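Local coordinates for protein Nrps/pks (Streptomyces albus, PDB 4OPE) that is a ketosynthase domain of the oxazolomycin "AT-less" type I polyketide synthase and probably catalyses the chain-extending condensation of polyketide assembly, at residues Y237-E241 against I349-E353; G60-W66 against Y212-A216; E107-R113 against L489-P493; R467-F471 against S564-P569; H378-L382 against R394-D398. All blocks are in the same frame, centred on the assembly; numbering follows the deposited sequence.

Two clusters and one outlying contact emerge from the distances. Interactions 1 and 2 touch, their centres 14 Å apart, because Pro239 and Tyr237 rest on helix 210-217, which interaction 2 packs against residues 60-66. Interactions 3 and 4, centres 13 Å apart, touch as well: interaction 3 ties the end of helix 93-108 to 489-493, interaction 4 lays 564-569 on helix 458-473, and Glu107 and Arg491 bond to Tyr568 and Pro566. The nearest atoms of interactions 1 and 3 are about 18 Å apart. Interactions 1 and 5 do not touch, their nearest atoms being about 7 Å apart. Interaction 1 probably borders the active site: His351 packs on Cys176, consistent with a ketosynthase's catalytic cysteine and histidine.

Interaction 1: residues Y237-E241 against I349-E353; sequences YVPAE and IGHAE
Pro239 and His351 pair their backbones in a single beta bridge between two loops of this thiolase-type ketosynthase fold, the end-to-end directions of 237-241 and 349-353 lying 89° apart. Two hydrogen bonds support the assignment. His351 N donates to Val238 O at 2.8 Å, approaching almost head-on to the carbonyl, whereas Ala240 N reaches His351 O at 2.9 Å from well above that carbonyl's plane. This is the tightly packed part. The Ala240 methyl faces the Ile349 carbonyl. Gly350, just past helix 346-349, has a positive phi that already favours glycine, and a CB there would probably crowd Val238 O and Ala240 CB.

The side of Tyr237 is looser, and this residue alone among those in contact keeps part of its surface exposed. With His351 CG anti to the backbone N (chi1 -175°), the imidazole edge is brought over the phenol: CD2 of His351 stands 3.6 Å above the plane of the Tyr237 ring, over its centre. The pair is T-shaped, with planes at 59°. His351 also touches Cys176, a neighbourhood consistent with the Cys-His-His active site of ketosynthases. At the edge of the Tyr237 ring, Glu353 OE1 lies 4.0 Å from Tyr237 CE2. The other carboxylate oxygen, Glu353 OE2, forms a salt bridge with Lys211 NZ and accepts a bond from Asn204 ND2, which is also hydrogen-bonded to Ala240 O.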
# COMPACT_ATOMS: atom_id res chain seq x y z
N TYR A 237 15.65 -13.78 13.83
CA TYR A 237 15.71 -14.13 12.42
C TYR A 237 16.91 -13.54 11.73
O TYR A 237 17.71 -12.88 12.34
CB TYR A 237 14.41 -13.72 11.73
CG TYR A 237 14.10 -12.24 11.71
CD1 TYR A 237 13.30 -11.70 12.68
CD2 TYR A 237 14.55 -11.41 10.70
CE1 TYR A 237 12.94 -10.37 12.66
CE2 TYR A 237 14.20 -10.06 10.68
CZ TYR A 237 13.39 -9.57 11.68
OH TYR A 237 13.03 -8.25 11.73
N VAL A 238 17.02 -13.82 10.46
CA VAL A 238 18.05 -13.21 9.63
C VAL A 238 17.43 -12.56 8.38
O VAL A 238 16.64 -13.17 7.69
CB VAL A 238 19.13 -14.25 9.28
CG1 VAL A 238 18.55 -15.44 8.59
CG2 VAL A 238 20.17 -13.64 8.38
N PRO A 239 17.77 -11.31 8.10
CA PRO A 239 17.19 -10.70 6.92
C PRO A 239 17.60 -11.39 5.62
O PRO A 239 18.70 -11.93 5.49
CB PRO A 239 17.76 -9.26 6.94
CG PRO A 239 18.23 -9.05 8.33
CD PRO A 239 18.74 -10.41 8.72
N ALA A 240 16.71 -11.35 4.67
CA ALA A 240 17.04 -11.82 3.35
C ALA A 240 16.44 -10.94 2.28
O ALA A 240 15.43 -10.26 2.52
CB ALA A 240 16.56 -13.23 3.19
N GLU A 241 17.06 -10.98 1.10
CA GLU A 241 16.65 -10.17 -0.02
C GLU A 241 15.80 -11.00 -1.02
O GLU A 241 15.88 -12.22 -1.08
CB GLU A 241 17.87 -9.65 -0.71
CG GLU A 241 18.65 -8.63 0.09
CD GLU A 241 19.86 -8.09 -0.67
OE1 GLU A 241 20.16 -6.88 -0.60
OE2 GLU A 241 20.53 -8.87 -1.36
N ILE A 349 16.53 -19.64 3.21
CA ILE A 349 17.01 -18.35 2.70
C ILE A 349 16.97 -17.22 3.70
O ILE A 349 17.51 -16.17 3.44
CB ILE A 349 16.18 -17.86 1.50
CG1 ILE A 349 14.71 -17.68 1.87
CG2 ILE A 349 16.23 -18.88 0.38
CD1 ILE A 349 13.96 -16.90 0.85
N GLY A 350 16.24 -17.38 4.80
CA GLY A 350 16.07 -16.28 5.74
C GLY A 350 14.73 -15.58 5.60
O GLY A 350 13.91 -15.98 4.82
N HIS A 351 14.54 -14.54 6.37
CA HIS A 351 13.31 -13.81 6.40
C HIS A 351 13.39 -12.69 5.37
O HIS A 351 14.00 -11.66 5.64
CB HIS A 351 13.19 -13.21 7.78
CG HIS A 351 11.90 -12.52 8.05
ND1 HIS A 351 11.02 -12.19 7.05
CD2 HIS A 351 11.33 -12.10 9.20
CE1 HIS A 351 9.97 -11.57 7.57
NE2 HIS A 351 10.13 -11.50 8.88
N ALA A 352 12.75 -12.87 4.21
CA ALA A 352 12.81 -11.90 3.13
C ALA A 352 11.89 -10.70 3.30
O ALA A 352 11.64 -9.97 2.33
CB ALA A 352 12.53 -12.56 1.81
N GLU A 353 11.38 -10.49 4.49
CA GLU A 353 10.75 -9.24 4.86
C GLU A 353 9.60 -8.97 3.94
O GLU A 353 8.71 -9.78 3.90
CB GLU A 353 11.80 -8.14 4.96
CG GLU A 353 12.62 -8.45 6.20
CD GLU A 353 13.94 -7.74 6.35
OE1 GLU A 353 14.35 -7.61 7.52
OE2 GLU A 353 14.57 -7.32 5.36

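Interaction 2: residues G60-W66 against Y212-A216; sequences GKAYAKW and YLQLA
Tyr212 and Ala62 meet where the loop 60-66 crosses helix 210-217, and the tyrosine can be followed outward along the loop. Its CB lies 4.4 Å from Ala62 CB. Farther out, CD2 passes Ala64 O at 4.2 Å, and then CE2 and CZ of Tyr212 come up to Trp66 O, which lies in the plane of the ring at its edge. The tip, OH, donates to that same carbonyl; the modelled length of 2.4 Å from Tyr212 OH to Trp66 O is too short to be trusted at this resolution.

One turn along the helix, the Ala216 methyl fits against the backbone of Lys61 and Ala62, 3.5 Å from Ala62 CA. Leu213, its CG anti to the carbonyl carbon (chi1 -66°), lays its CD2 branch across the peptide joining the same two residues. A water donates to both Lys61 O and Leu213 O, bridging loop and helix. The Tyr63 ring turns an edge to Ala216 O, while its hydroxyl bonds to Leu221 O.

The helix is thus flanked on several sides: the loop that leads into strand 66-67 takes one, Pro239, in the approach to strand 242-250, packs on Tyr212 and Leu215, and Ala140 of the second subunit packs on Leu213.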
# COMPACT_ATOMS: atom_id res chain seq x y z
N GLY A 60 24.75 0.73 19.88
CA GLY A 60 25.02 1.33 18.57
C GLY A 60 25.74 0.39 17.63
O GLY A 60 26.48 0.82 16.71
N LYS A 61 25.47 -0.90 17.84
CA LYS A 61 26.17 -1.98 17.17
C LYS A 61 25.24 -3.14 16.75
O LYS A 61 24.17 -3.36 17.34
CB LYS A 61 27.27 -2.52 18.10
CG LYS A 61 28.43 -1.57 18.29
CD LYS A 61 28.93 -1.16 16.93
CE LYS A 61 30.35 -0.66 16.97
NZ LYS A 61 30.46 0.45 16.01
N ALA A 62 25.67 -3.88 15.75
CA ALA A 62 24.97 -5.07 15.35
C ALA A 62 25.72 -6.29 15.85
O ALA A 62 26.91 -6.38 15.68
CB ALA A 62 24.80 -5.11 13.84
N TYR A 63 25.03 -7.23 16.46
CA TYR A 63 25.70 -8.42 17.01
C TYR A 63 25.63 -9.64 16.02
O TYR A 63 25.96 -10.77 16.38
CB TYR A 63 25.11 -8.76 18.38
CG TYR A 63 23.60 -8.93 18.35
CD1 TYR A 63 23.04 -10.12 17.97
CD2 TYR A 63 22.76 -7.91 18.71
CE1 TYR A 63 21.66 -10.29 17.94
CE2 TYR A 63 21.38 -8.05 18.68
CZ TYR A 63 20.82 -9.25 18.29
OH TYR A 63 19.43 -9.43 18.24
N ALA A 64 25.18 -9.39 14.79
CA ALA A 64 25.16 -10.42 13.77
C ALA A 64 25.58 -9.81 12.45
O ALA A 64 25.52 -8.58 12.26
CB ALA A 64 23.78 -11.06 13.67
N LYS A 65 25.96 -10.70 11.54
CA LYS A 65 26.67 -10.34 10.33
C LYS A 65 26.24 -11.19 9.12
O LYS A 65 27.01 -11.34 8.16
CB LYS A 65 28.15 -10.53 10.59
CG LYS A 65 28.48 -11.87 11.21
CD LYS A 65 29.97 -12.09 11.30
CE LYS A 65 30.29 -13.45 11.87
NZ LYS A 65 31.71 -13.82 11.66
N TRP A 66 25.01 -11.69 9.13
CA TRP A 66 24.56 -12.62 8.12
C TRP A 66 23.34 -12.09 7.41
O TRP A 66 22.63 -11.22 7.94
CB TRP A 66 24.20 -13.95 8.76
CG TRP A 66 25.36 -14.61 9.49
CD1 TRP A 66 26.38 -15.35 8.93
CD2 TRP A 66 25.59 -14.62 10.89
NE1 TRP A 66 27.23 -15.79 9.90
CE2 TRP A 66 26.78 -15.37 11.12
CE3 TRP A 66 24.93 -14.06 11.98
CZ2 TRP A 66 27.30 -15.58 12.38
CZ3 TRP A 66 25.46 -14.25 13.25
CH2 TRP A 66 26.64 -15.02 13.44
N TYR A 212 20.56 -3.10 9.77
CA TYR A 212 21.16 -4.06 10.67
C TYR A 212 21.32 -3.44 12.04
O TYR A 212 21.18 -4.14 13.02
CB TYR A 212 22.46 -4.63 10.10
CG TYR A 212 22.25 -5.84 9.19
CD1 TYR A 212 21.69 -5.73 7.90
CD2 TYR A 212 22.57 -7.09 9.63
CE1 TYR A 212 21.49 -6.86 7.10
CE2 TYR A 212 22.37 -8.21 8.85
CZ TYR A 212 21.84 -8.11 7.58
OH TYR A 212 21.70 -9.29 6.87
N LEU A 213 21.55 -2.13 12.13
CA LEU A 213 21.56 -1.47 13.45
C LEU A 213 20.18 -1.35 14.09
O LEU A 213 19.99 -1.68 15.24
CB LEU A 213 22.23 -0.10 13.40
CG LEU A 213 23.71 -0.23 13.09
CD1 LEU A 213 24.25 1.15 12.90
CD2 LEU A 213 24.50 -0.92 14.18
N GLN A 214 19.23 -0.87 13.33
CA GLN A 214 17.83 -0.84 13.77
C GLN A 214 17.40 -2.23 14.28
O GLN A 214 16.82 -2.36 15.35
CB GLN A 214 16.98 -0.43 12.58
CG GLN A 214 15.94 0.62 12.81
CD GLN A 214 15.40 1.20 11.50
OE1 GLN A 214 15.59 0.63 10.38
NE2 GLN A 214 14.73 2.35 11.61
N LEU A 215 17.68 -3.28 13.53
CA LEU A 215 17.21 -4.58 13.96
C LEU A 215 18.03 -5.07 15.19
O LEU A 215 17.49 -5.74 16.07
CB LEU A 215 17.22 -5.61 12.80
CG LEU A 215 16.21 -5.45 11.65
CD1 LEU A 215 16.43 -6.52 10.59
CD2 LEU A 215 14.74 -5.44 12.06
N ALA A 216 19.32 -4.76 15.25
CA ALA A 216 20.12 -5.23 16.39
C ALA A 216 19.64 -4.55 17.66
O ALA A 216 19.41 -5.19 18.65
CB ALA A 216 21.60 -4.98 16.20
O HOH W 1 22.18 -0.96 17.17

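Interaction 3: residues E107-R113 against L489-P493; sequences EDAGTSR and LTREP
Glu492 OE1 is gripped by Arg113 NE at 3.1 Å, by a water that also accepts from Arg113 N, and weakly by Arg113 NH2. The other carboxylate oxygen, Glu492 OE2, takes Arg113 NH2 at 2.8 Å. This is a side-on, two-nitrogen salt bridge: the planes differ by 7°, both oxygens use their syn lone pairs, and the main bonds are fairly straight. A bend at chi3 of Arg113 (-72°) presents that edge, while NH1 is held by Phe162 O and the guanidinium meets Phe162 in a cation-pi contact. A methionine in place of Arg113 would probably leave the Glu492 carboxylate without its charged mate and free to turn.

Glu107 and Arg491 interact quite differently. Their flat groups are stacked, 17° apart, with Glu107 OE1 over the guanidinium face at a long 3.8 Å from Arg491 NH1, so charge acts without a pointing N-H. Two waters lie in the guanidinium plane at its edge; NH1 also bonds to Pro566 O and NH2 to Leu565 O. Glu107 OE1 itself bonds to Tyr568 N. Between the two pairs, Thr490 CB rests 3.4 Å from Gly110 O, at the Schellman end of helix 93-108. Ser112 OG caps the next helix at Ala115 N.

Six waters bridge the segments and direct apolar contact is slight, so the direct hold of this surface junction probably rests mainly on the Arg113-Glu492 pair, with water carrying much of the rest.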
# COMPACT_ATOMS: atom_id res chain seq x y z
N GLU A 107 6.98 -13.61 -19.23
CA GLU A 107 7.55 -14.73 -19.95
C GLU A 107 7.16 -16.06 -19.33
O GLU A 107 6.81 -17.00 -20.03
CB GLU A 107 9.06 -14.59 -20.07
CG GLU A 107 9.44 -13.32 -20.82
CD GLU A 107 10.91 -13.24 -21.18
OE1 GLU A 107 11.76 -13.77 -20.36
OE2 GLU A 107 11.20 -12.63 -22.27
N ASP A 108 7.15 -16.15 -18.02
CA ASP A 108 6.77 -17.42 -17.40
C ASP A 108 5.30 -17.75 -17.63
O ASP A 108 4.95 -18.87 -17.86
CB ASP A 108 7.12 -17.47 -15.93
CG ASP A 108 6.78 -18.82 -15.30
OD1 ASP A 108 7.50 -19.85 -15.52
OD2 ASP A 108 5.76 -18.85 -14.57
N ALA A 109 4.44 -16.75 -17.61
CA ALA A 109 3.07 -16.95 -17.97
C ALA A 109 2.82 -17.21 -19.46
O ALA A 109 1.65 -17.39 -19.81
CB ALA A 109 2.25 -15.73 -17.55
N GLY A 110 3.84 -17.16 -20.34
CA GLY A 110 3.60 -17.24 -21.78
C GLY A 110 2.79 -16.09 -22.44
O GLY A 110 1.98 -16.29 -23.34
N THR A 111 3.10 -14.88 -22.06
CA THR A 111 2.37 -13.75 -22.54
C THR A 111 3.31 -12.57 -22.73
O THR A 111 4.52 -12.75 -22.71
CB THR A 111 1.21 -13.41 -21.58
OG1 THR A 111 0.29 -12.55 -22.25
CG2 THR A 111 1.71 -12.70 -20.35
N SER A 112 2.73 -11.38 -22.91
CA SER A 112 3.46 -10.18 -23.26
C SER A 112 2.62 -8.93 -23.02
O SER A 112 1.39 -9.02 -22.92
CB SER A 112 3.80 -10.23 -24.76
OG SER A 112 2.60 -10.40 -25.51
N ARG A 113 3.29 -7.78 -22.95
CA ARG A 113 2.62 -6.49 -22.95
C ARG A 113 1.49 -6.45 -23.96
O ARG A 113 0.33 -6.11 -23.63
CB ARG A 113 3.59 -5.40 -23.34
CG ARG A 113 4.60 -5.15 -22.27
CD ARG A 113 5.49 -3.92 -22.48
NE ARG A 113 6.45 -4.11 -23.54
CZ ARG A 113 7.33 -3.20 -23.90
NH1 ARG A 113 7.38 -2.04 -23.29
NH2 ARG A 113 8.18 -3.46 -24.85
N LEU A 489 7.47 -18.51 -29.12
CA LEU A 489 6.64 -17.70 -30.00
C LEU A 489 5.60 -16.86 -29.25
O LEU A 489 4.91 -16.04 -29.87
CB LEU A 489 5.96 -18.57 -31.04
CG LEU A 489 6.97 -19.25 -31.97
CD1 LEU A 489 6.27 -20.26 -32.88
CD2 LEU A 489 7.69 -18.16 -32.77
N THR A 490 5.49 -17.02 -27.95
CA THR A 490 4.63 -16.12 -27.21
C THR A 490 5.41 -14.91 -26.71
O THR A 490 4.83 -13.95 -26.21
CB THR A 490 4.04 -16.79 -25.98
OG1 THR A 490 5.08 -16.94 -24.99
CG2 THR A 490 3.45 -18.11 -26.39
N ARG A 491 6.72 -14.96 -26.86
CA ARG A 491 7.54 -13.88 -26.36
C ARG A 491 7.58 -12.68 -27.26
O ARG A 491 7.62 -12.78 -28.47
CB ARG A 491 8.96 -14.39 -26.12
CG ARG A 491 9.00 -15.31 -24.91
CD ARG A 491 10.43 -15.60 -24.49
NE ARG A 491 10.42 -16.53 -23.39
CZ ARG A 491 11.47 -16.86 -22.68
NH1 ARG A 491 12.69 -16.34 -22.97
NH2 ARG A 491 11.30 -17.73 -21.70
N GLU A 492 7.67 -11.51 -26.66
CA GLU A 492 7.65 -10.28 -27.42
C GLU A 492 8.83 -10.23 -28.40
O GLU A 492 9.98 -10.48 -28.01
CB GLU A 492 7.67 -9.11 -26.48
CG GLU A 492 7.71 -7.81 -27.19
CD GLU A 492 7.68 -6.64 -26.24
OE1 GLU A 492 6.84 -6.63 -25.28
OE2 GLU A 492 8.51 -5.74 -26.49
N PRO A 493 8.55 -9.95 -29.68
CA PRO A 493 9.61 -9.93 -30.71
C PRO A 493 10.41 -8.65 -30.64
O PRO A 493 9.83 -7.57 -30.55
CB PRO A 493 8.82 -10.00 -32.04
CG PRO A 493 7.44 -10.43 -31.66
CD PRO A 493 7.21 -9.88 -30.28
O HOH W 2 9.07 -19.44 -20.29
O HOH W 3 13.03 -13.62 -23.77
O HOH W 4 7.86 -17.34 -22.57
O HOH W 5 6.16 -15.08 -23.32
O HOH W 6 2.17 -13.33 -26.02
O HOH W 7 6.13 -8.21 -23.22

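Interaction 4: residues R467-F471 against S564-P569; sequences RTAEF and SLPGYP
The Phe471 ring receives Pro566 over one face: Pro566 CD stands 4.0 Å from the Phe471 ring centroid, 26° off the normal, a CH-pi contact displaced toward the rim beside CG. Leu565 CD2 reaches Phe471 CE2 obliquely at 3.4 Å, and Ser564 O lies near CZ. Phe471 CG stands anti to the backbone N (chi1 173°), which carries the ring out to these three residues.

The second flat group, the Arg467 guanidinium, has Gly567 O at its edge. Arg467 NH1 donates to Gly567 O at 2.7 Å, with the oxygen tilted 22° from the guanidinium plane. A water accepts from Arg467 NE and donates to the same carbonyl, so Gly567 O is held twice from one side chain. Farther back, Arg467 CD runs past Pro569 CB at 3.7 Å, while Pro566 CB lies against NH1. A leucine in place of Arg467 would probably leave Gly567 O without its direct donor and the two prolines less covered. Another water donates to both Thr468 OG1 and Pro566 O.

The proline-rich strip 564-569 therefore lies along helix 458-473, with Leu565 also on helix 481-488. Helix 458-473 itself packs through Thr468 and Ala469 on helix 505-516, while Tyr568 O bonds to His104 of helix 93-108; the strip thus has helix 458-473 on one hand and helix 93-108 of the ketosynthase body on another.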
# COMPACT_ATOMS: atom_id res chain seq x y z
N ARG A 467 22.06 -19.50 -23.13
CA ARG A 467 21.28 -19.95 -21.99
C ARG A 467 20.28 -21.00 -22.42
O ARG A 467 20.03 -21.96 -21.71
CB ARG A 467 20.56 -18.78 -21.37
CG ARG A 467 21.45 -17.87 -20.56
CD ARG A 467 20.91 -16.45 -20.45
NE ARG A 467 19.53 -16.39 -19.98
CZ ARG A 467 19.14 -16.54 -18.70
NH1 ARG A 467 17.84 -16.47 -18.40
NH2 ARG A 467 20.03 -16.76 -17.72
N THR A 468 19.72 -20.80 -23.61
CA THR A 468 18.73 -21.71 -24.14
C THR A 468 19.32 -23.09 -24.50
O THR A 468 18.78 -24.16 -24.12
CB THR A 468 18.05 -21.07 -25.38
OG1 THR A 468 17.34 -19.87 -24.98
CG2 THR A 468 17.07 -22.04 -26.04
N ALA A 469 20.42 -23.10 -25.24
CA ALA A 469 21.11 -24.36 -25.46
C ALA A 469 21.45 -25.04 -24.17
O ALA A 469 21.35 -26.25 -24.06
CB ALA A 469 22.38 -24.15 -26.25
N GLU A 470 21.88 -24.29 -23.17
CA GLU A 470 22.30 -24.92 -21.93
C GLU A 470 21.12 -25.55 -21.20
O GLU A 470 21.23 -26.65 -20.64
CB GLU A 470 23.03 -23.90 -21.07
CG GLU A 470 23.49 -24.44 -19.73
CD GLU A 470 23.92 -23.33 -18.76
OE1 GLU A 470 23.17 -22.30 -18.63
OE2 GLU A 470 25.00 -23.49 -18.13
N PHE A 471 19.99 -24.89 -21.22
CA PHE A 471 18.79 -25.42 -20.64
C PHE A 471 18.35 -26.69 -21.33
O PHE A 471 17.86 -27.61 -20.67
CB PHE A 471 17.67 -24.38 -20.75
CG PHE A 471 16.35 -24.89 -20.32
CD1 PHE A 471 16.07 -25.01 -18.97
CD2 PHE A 471 15.42 -25.27 -21.24
CE1 PHE A 471 14.84 -25.49 -18.55
CE2 PHE A 471 14.18 -25.76 -20.83
CZ PHE A 471 13.89 -25.85 -19.48
N SER A 564 8.61 -23.82 -19.21
CA SER A 564 9.31 -22.67 -18.69
C SER A 564 10.69 -22.72 -19.23
O SER A 564 11.38 -23.71 -19.00
CB SER A 564 9.39 -22.83 -17.21
OG SER A 564 8.10 -22.96 -16.66
N LEU A 565 11.10 -21.69 -19.94
CA LEU A 565 12.44 -21.59 -20.49
C LEU A 565 13.11 -20.39 -19.90
O LEU A 565 12.45 -19.44 -19.48
CB LEU A 565 12.39 -21.40 -22.00
CG LEU A 565 11.60 -22.45 -22.79
CD1 LEU A 565 11.16 -21.92 -24.13
CD2 LEU A 565 12.42 -23.73 -22.99
N PRO A 566 14.45 -20.37 -19.90
CA PRO A 566 15.13 -19.24 -19.31
C PRO A 566 14.60 -17.91 -19.84
O PRO A 566 14.30 -17.77 -21.03
CB PRO A 566 16.56 -19.47 -19.70
CG PRO A 566 16.68 -20.95 -19.86
CD PRO A 566 15.37 -21.40 -20.40
N GLY A 567 14.48 -16.93 -18.96
CA GLY A 567 13.95 -15.64 -19.32
C GLY A 567 14.99 -14.73 -19.97
O GLY A 567 16.17 -15.07 -20.01
N TYR A 568 14.54 -13.58 -20.47
CA TYR A 568 15.41 -12.65 -21.17
C TYR A 568 16.63 -12.29 -20.33
O TYR A 568 16.49 -11.91 -19.19
CB TYR A 568 14.64 -11.37 -21.50
CG TYR A 568 15.42 -10.39 -22.32
CD1 TYR A 568 15.51 -10.53 -23.68
CD2 TYR A 568 16.05 -9.30 -21.76
CE1 TYR A 568 16.18 -9.62 -24.47
CE2 TYR A 568 16.76 -8.40 -22.53
CZ TYR A 568 16.82 -8.58 -23.89
OH TYR A 568 17.51 -7.73 -24.70
N PRO A 569 17.84 -12.43 -20.89
CA PRO A 569 19.04 -12.07 -20.17
C PRO A 569 19.37 -10.57 -20.24
O PRO A 569 20.14 -10.14 -21.05
CB PRO A 569 20.12 -12.90 -20.86
CG PRO A 569 19.66 -13.01 -22.27
CD PRO A 569 18.15 -12.92 -22.25
O HOH W 8 17.58 -16.65 -22.01
O HOH W 9 15.16 -19.75 -23.31

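Interaction 5: residues H378-L382 against R394-D398; sequences HAERL and RLQRD
Arg397 NH1 donates to Ala379 O at 2.6 Å, the direct hydrogen bond of this contact. The donor approaches nearly in line with the carbonyl (C=O...N 166°), and the oxygen lies in the guanidinium plane, though the N-H itself is bent at 145°. A bend of the Arg397 chain at chi3 (-107°) turns the guanidinium to this oxygen. Glu380 O is also close to NH1, but its angle is poor and it makes no hydrogen bond there.

Beside this bond sits a small apolar layer. The Ala379 methyl meets Leu395 CD1 at 3.6 Å, and Leu382 CD2 slides past, 4.0 Å from Leu395 CB, so Leu395 touches both Ala379, through CD1, and Leu382, through CB. Leu382 CD2 also lies against Arg397 NH1, at 3.5 Å.

The next shell fixes the two backbones. Strand 393-395, outermost of the large mixed sheet within this chain, is tied by backbone bonds of Arg394 to Ile340 and Ile342; those of Gln396 go to Ile342 and Ser376. Gln396 NE2 also donates to Asp398 O at 2.7 Å, closing the turn in which Arg397 stands. On the opposing loop, Arg381 pairs with Glu232 through a salt bridge and backbone bonds, while Leu382 packs on Leu388.

Chemically, a cationic group is held at the surface by one neutral carbonyl and some leucine contact, and no carboxylate of segment 378-382 meets the guanidinium; the attraction is therefore likely to be that of a charge for a peptide dipole.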
# COMPACT_ATOMS: atom_id res chain seq x y z
N HIS A 378 17.29 -26.64 9.94
CA HIS A 378 17.60 -26.21 11.29
C HIS A 378 16.63 -26.64 12.38
O HIS A 378 16.58 -25.99 13.39
CB HIS A 378 17.74 -24.69 11.40
CG HIS A 378 18.70 -24.12 10.42
ND1 HIS A 378 20.00 -24.56 10.32
CD2 HIS A 378 18.55 -23.16 9.48
CE1 HIS A 378 20.61 -23.90 9.35
NE2 HIS A 378 19.75 -23.06 8.82
N ALA A 379 15.90 -27.71 12.20
CA ALA A 379 15.07 -28.20 13.30
C ALA A 379 15.35 -29.67 13.53
O ALA A 379 14.43 -30.44 13.80
CB ALA A 379 13.60 -27.97 13.02
N GLU A 380 16.62 -30.03 13.46
CA GLU A 380 17.04 -31.40 13.75
C GLU A 380 16.47 -31.80 15.08
O GLU A 380 15.98 -32.93 15.23
CB GLU A 380 18.56 -31.57 13.75
CG GLU A 380 19.24 -31.12 12.45
CD GLU A 380 19.49 -29.59 12.35
OE1 GLU A 380 18.97 -28.79 13.18
OE2 GLU A 380 20.20 -29.19 11.40
N ARG A 381 16.52 -30.87 16.04
CA ARG A 381 15.76 -31.00 17.29
C ARG A 381 14.69 -29.93 17.27
O ARG A 381 14.94 -28.78 16.98
CB ARG A 381 16.64 -30.83 18.51
CG ARG A 381 17.87 -31.70 18.52
CD ARG A 381 18.84 -31.40 19.66
NE ARG A 381 18.22 -31.33 20.99
CZ ARG A 381 17.64 -32.35 21.62
NH1 ARG A 381 17.57 -33.54 21.05
NH2 ARG A 381 17.13 -32.19 22.83
N LEU A 382 13.48 -30.32 17.59
CA LEU A 382 12.38 -29.40 17.58
C LEU A 382 12.46 -28.47 18.73
O LEU A 382 13.05 -28.76 19.75
CB LEU A 382 11.07 -30.12 17.72
CG LEU A 382 10.57 -30.88 16.51
CD1 LEU A 382 9.15 -31.29 16.88
CD2 LEU A 382 10.60 -30.07 15.22
N ARG A 394 3.55 -31.90 11.46
CA ARG A 394 4.87 -32.50 11.57
C ARG A 394 5.83 -31.73 10.67
O ARG A 394 5.55 -31.45 9.52
CB ARG A 394 4.84 -33.99 11.16
CG ARG A 394 3.93 -34.86 12.02
CD ARG A 394 4.37 -35.05 13.49
NE ARG A 394 3.37 -35.85 14.22
CZ ARG A 394 2.33 -35.39 14.94
NH1 ARG A 394 2.12 -34.08 15.14
NH2 ARG A 394 1.50 -36.26 15.49
N LEU A 395 6.96 -31.39 11.25
CA LEU A 395 7.92 -30.63 10.55
C LEU A 395 8.42 -31.51 9.43
O LEU A 395 8.71 -32.64 9.61
CB LEU A 395 9.02 -30.17 11.50
CG LEU A 395 9.71 -28.82 11.32
CD1 LEU A 395 11.06 -29.05 10.69
CD2 LEU A 395 8.94 -27.79 10.51
N GLN A 396 8.47 -30.96 8.24
CA GLN A 396 8.92 -31.67 7.10
C GLN A 396 10.40 -31.45 6.96
O GLN A 396 10.82 -30.44 6.42
CB GLN A 396 8.20 -31.13 5.88
CG GLN A 396 8.54 -31.87 4.62
CD GLN A 396 8.05 -33.28 4.64
OE1 GLN A 396 6.90 -33.55 4.96
NE2 GLN A 396 8.92 -34.17 4.32
N ARG A 397 11.18 -32.40 7.43
CA ARG A 397 12.62 -32.26 7.47
C ARG A 397 13.30 -32.96 6.35
O ARG A 397 14.49 -32.79 6.18
CB ARG A 397 13.15 -32.86 8.76
CG ARG A 397 12.59 -32.22 10.03
CD ARG A 397 13.41 -32.67 11.23
NE ARG A 397 12.65 -33.62 12.01
CZ ARG A 397 12.36 -33.50 13.28
NH1 ARG A 397 12.80 -32.46 13.98
NH2 ARG A 397 11.63 -34.43 13.86
N ASP A 398 12.58 -33.77 5.59
CA ASP A 398 13.21 -34.53 4.52
C ASP A 398 12.52 -34.32 3.18
O ASP A 398 11.30 -34.13 3.13
CB ASP A 398 13.20 -36.02 4.87
CG ASP A 398 14.22 -36.36 5.94
OD1 ASP A 398 15.39 -35.91 5.81
OD2 ASP A 398 13.85 -37.09 6.91